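Local coordinates for peroxinectin A (Dictyostelium discoideum, PDB 6ERC), which uses hydrogen peroxide at its haem to oxidise phenolic donors and the anions iodide and thiocyanate, as a secreted glycoprotein, at residues D151-Y156 against V209-G214. Residues are numbered along the deposited sequence; the frame is centred on the assembly and turned at random.
Sequences DGNVLY and VGERRG. With NA (sodium ion), chain K; HEM (protoporphyrin IX containing Fe), chain F.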
loop_
_atom_site.group_PDB
_atom_site.type_symbol
_atom_site.label_atom_id
_atom_site.label_comp_id
_atom_site.label_asym_id
_atom_site.label_seq_id
_atom_site.Cartn_x
_atom_site.Cartn_y
_atom_site.Cartn_z
ATOM N N ASP A 151 1.353 -10.337 -8.023
ATOM C CA ASP A 151 1.525 -10.839 -9.381
ATOM C C ASP A 151 2.179 -9.811 -10.298
ATOM O O ASP A 151 2.069 -9.925 -11.524
ATOM C CB ASP A 151 0.175 -11.276 -9.958
ATOM C CG ASP A 151 -0.860 -10.162 -9.941
ATOM O OD1 ASP A 151 -0.552 -9.056 -9.447
ATOM O OD2 ASP A 151 -1.988 -10.395 -10.423
ATOM N N GLY A 152 2.856 -8.814 -9.734
ATOM C CA GLY A 152 3.557 -7.836 -10.540
ATOM C C GLY A 152 2.674 -6.897 -11.326
ATOM O O GLY A 152 3.183 -6.181 -12.195
ATOM N N ASN A 153 1.365 -6.875 -11.055
ATOM C CA ASN A 153 0.477 -5.940 -11.738
ATOM C C ASN A 153 0.995 -4.514 -11.642
ATOM O O ASN A 153 0.704 -3.682 -12.509
ATOM C CB ASN A 153 -0.930 -6.022 -11.146
ATOM C CG ASN A 153 -1.003 -5.455 -9.736
ATOM O OD1 ASN A 153 -0.800 -6.169 -8.754
ATOM N ND2 ASN A 153 -1.287 -4.163 -9.632
ATOM N N VAL A 154 1.752 -4.211 -10.586
ATOM C CA VAL A 154 2.337 -2.886 -10.426
ATOM C C VAL A 154 3.217 -2.526 -11.617
ATOM O O VAL A 154 3.335 -1.348 -11.976
ATOM C CB VAL A 154 3.121 -2.826 -9.099
ATOM C CG1 VAL A 154 4.215 -3.887 -9.071
ATOM C CG2 VAL A 154 3.705 -1.441 -8.882
ATOM N N LEU A 155 3.851 -3.516 -12.245
ATOM C CA LEU A 155 4.713 -3.263 -13.395
ATOM C C LEU A 155 4.026 -3.511 -14.728
ATOM O O LEU A 155 4.206 -2.725 -15.663
ATOM C CB LEU A 155 5.971 -4.135 -13.325
ATOM C CG LEU A 155 6.912 -3.933 -12.134
ATOM C CD1 LEU A 155 8.105 -4.848 -12.285
ATOM C CD2 LEU A 155 7.368 -2.484 -12.000
ATOM N N TYR A 156 3.236 -4.576 -14.838
ATOM C CA TYR A 156 2.749 -5.045 -16.129
ATOM C C TYR A 156 1.288 -4.707 -16.391
ATOM O O TYR A 156 0.794 -4.988 -17.489
ATOM C CB TYR A 156 2.963 -6.557 -16.234
ATOM C CG TYR A 156 4.350 -6.978 -15.803
ATOM C CD1 TYR A 156 5.449 -6.747 -16.618
ATOM C CD2 TYR A 156 4.562 -7.587 -14.573
ATOM C CE1 TYR A 156 6.720 -7.120 -16.227
ATOM C CE2 TYR A 156 5.830 -7.963 -14.172
ATOM C CZ TYR A 156 6.907 -7.729 -15.004
ATOM O OH TYR A 156 8.172 -8.101 -14.613
ATOM N N VAL A 209 3.328 3.549 -15.632
ATOM C CA VAL A 209 3.664 2.257 -15.050
ATOM C C VAL A 209 2.377 1.471 -14.818
ATOM O O VAL A 209 1.267 1.994 -14.933
ATOM C CB VAL A 209 4.462 2.394 -13.736
ATOM C CG1 VAL A 209 5.820 3.037 -14.004
ATOM C CG2 VAL A 209 3.672 3.196 -12.703
ATOM N N GLY A 210 2.544 0.196 -14.467
ATOM C CA GLY A 210 1.428 -0.733 -14.382
ATOM C C GLY A 210 0.410 -0.425 -13.301
ATOM O O GLY A 210 -0.623 -1.100 -13.246
ATOM N N GLU A 211 0.666 0.564 -12.447
ATOM C CA GLU A 211 -0.223 0.886 -11.338
ATOM C C GLU A 211 -0.570 2.368 -11.381
ATOM O O GLU A 211 0.329 3.215 -11.416
ATOM C CB GLU A 211 0.430 0.517 -10.002
ATOM C CG GLU A 211 -0.516 -0.154 -9.014
ATOM C CD GLU A 211 -1.318 0.849 -8.211
ATOM O OE1 GLU A 211 -0.751 1.907 -7.875
ATOM O OE2 GLU A 211 -2.505 0.584 -7.921
ATOM N N ARG A 212 -1.873 2.671 -11.369
ATOM C CA ARG A 212 -2.345 4.041 -11.569
ATOM C C ARG A 212 -1.620 5.030 -10.662
ATOM O O ARG A 212 -1.145 6.078 -11.115
ATOM C CB ARG A 212 -3.855 4.121 -11.316
ATOM C CG ARG A 212 -4.715 3.290 -12.257
ATOM C CD ARG A 212 -6.197 3.423 -11.903
ATOM N NE ARG A 212 -6.719 4.763 -12.185
ATOM C CZ ARG A 212 -7.394 5.108 -13.279
ATOM N NH1 ARG A 212 -7.657 4.220 -14.228
ATOM N NH2 ARG A 212 -7.817 6.358 -13.426
ATOM N N ARG A 213 -1.545 4.723 -9.371
ATOM C CA ARG A 213 -0.955 5.630 -8.387
ATOM C C ARG A 213 0.534 5.376 -8.193
ATOM O O ARG A 213 1.055 5.455 -7.075
ATOM C CB ARG A 213 -1.713 5.519 -7.064
ATOM C CG ARG A 213 -1.849 4.098 -6.533
ATOM C CD ARG A 213 -2.784 3.991 -5.345
ATOM N NE ARG A 213 -3.149 2.597 -5.099
ATOM C CZ ARG A 213 -3.804 2.162 -4.026
ATOM N NH1 ARG A 213 -4.179 3.009 -3.067
ATOM N NH2 ARG A 213 -4.081 0.869 -3.908
ATOM N N GLY A 214 1.251 5.072 -9.277
ATOM C CA GLY A 214 2.684 4.866 -9.174
ATOM C C GLY A 214 3.457 6.156 -8.994
ATOM O O GLY A 214 4.549 6.152 -8.418
HETATM NA NA NA K . -2.055 -8.017 -7.793
HETATM C CHA HEM F . -4.287 4.053 0.826
HETATM C CHB HEM F . -1.359 7.855 0.236
HETATM C CHC HEM F . 2.271 5.351 2.291
HETATM C CHD HEM F . -0.741 1.644 3.092
HETATM C C1A HEM F . -3.824 5.315 0.549
HETATM C C2A HEM F . -4.621 6.423 0.084
HETATM C C3A HEM F . -3.820 7.479 -0.080
HETATM C C4A HEM F . -2.481 7.067 0.274
HETATM C CMA HEM F . -4.223 8.889 -0.566
HETATM C CAA HEM F . -6.138 6.359 -0.155
HETATM C CBA HEM F . -6.787 7.243 0.902
HETATM C CGA HEM F . -8.215 6.817 1.120
HETATM O O1A HEM F . -8.444 5.667 1.575
HETATM O O2A HEM F . -9.130 7.636 0.850
HETATM C C1B HEM F . -0.126 7.492 0.723
HETATM C C2B HEM F . 1.053 8.320 0.682
HETATM C C3B HEM F . 2.063 7.633 1.243
HETATM C C4B HEM F . 1.546 6.345 1.661
HETATM C CMB HEM F . 1.054 9.735 0.068
HETATM C CAB HEM F . 3.535 8.050 1.464
HETATM C CBB HEM F . 4.007 9.264 1.162
HETATM C C1C HEM F . 1.780 4.130 2.699
HETATM C C2C HEM F . 2.524 3.083 3.376
HETATM C C3C HEM F . 1.682 2.050 3.596
HETATM C C4C HEM F . 0.392 2.428 3.061
HETATM C CMC HEM F . 4.016 3.247 3.736
HETATM C CAC HEM F . 1.868 0.664 4.267
HETATM C CBC HEM F . 3.004 0.191 4.784
HETATM C C1D HEM F . -1.946 1.956 2.511
HETATM C C2D HEM F . -3.086 1.076 2.402
HETATM C C3D HEM F . -4.061 1.752 1.786
HETATM C C4D HEM F . -3.571 3.070 1.467
HETATM C CMD HEM F . -3.140 -0.367 2.942
HETATM C CAD HEM F . -5.467 1.249 1.415
HETATM C CBD HEM F . -5.281 0.427 0.144
HETATM C CGD HEM F . -6.477 0.551 -0.768
HETATM O O1D HEM F . -6.526 1.530 -1.556
HETATM O O2D HEM F . -7.382 -0.320 -0.724
HETATM N NA HEM F . -2.519 5.742 0.653
HETATM N NB HEM F . 0.206 6.294 1.325
HETATM N NC HEM F . 0.484 3.693 2.523
HETATM N ND HEM F . -2.277 3.162 1.928
HETATM FE FE HEM F . -1.036 4.686 1.582
HETATM O O HOH W 1 -2.341 -2.452 -11.165
#
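Gly210 lies against the backbone of Asn153, Val154 and Leu155, where the short helix 153-156 of this animal haem peroxidase fold meets the loop that carries Arg213 to the haem. The approach is closest here: the CA atoms of Leu155 and Gly210 are 4.3 Å apart, and a CB on Gly210 would run into the carbonyl groups of the helix, which is consistent with a glycine. The acceptor Asn153 O points roughly at a second, Gly210 O, 3.0 Å away, whose own C=O stands nearly perpendicular to that line. The looser side is bridged by a water, which accepts from Asn153 ND2 and donates to Gly210 O; all the touching residues are nevertheless buried. Beside it lies van der Waals packing, Glu211 CB being 4.0 Å from Val154 CG2, the branch anti to the backbone N. The Asn153 and Glu211 side chains run alongside, ND2 4.1 Å from CG, with the amide and carboxylate planes 80° apart. The other end of that amide is fixed by sodium, bound by Asn153 OD1 at 2.4 Å and by Asp151 OD1 at 2.5 Å; Gly147, Tyr149 and Asn82 complete the site. Glu211 bends at chi2 (-85°), which turns its carboxylate from the helix to the guanidinium edge of Arg213, where OE2 forms a long salt bridge with NE, 3.5 Å away. Arg213, the predicted transition-state stabiliser, extends from CG to NE beside His81, the predicted proton acceptor. A leucine here would probably leave the Glu211 carboxylate without its cationic mate and a haem propionate without this donor. That propionate oxygen, HEM O1D, sits near the guanidinium plane and accepts from Arg213 NH1 at 3.2 Å with an N-H...O angle of 145°, while NH2 adds a weak second bond.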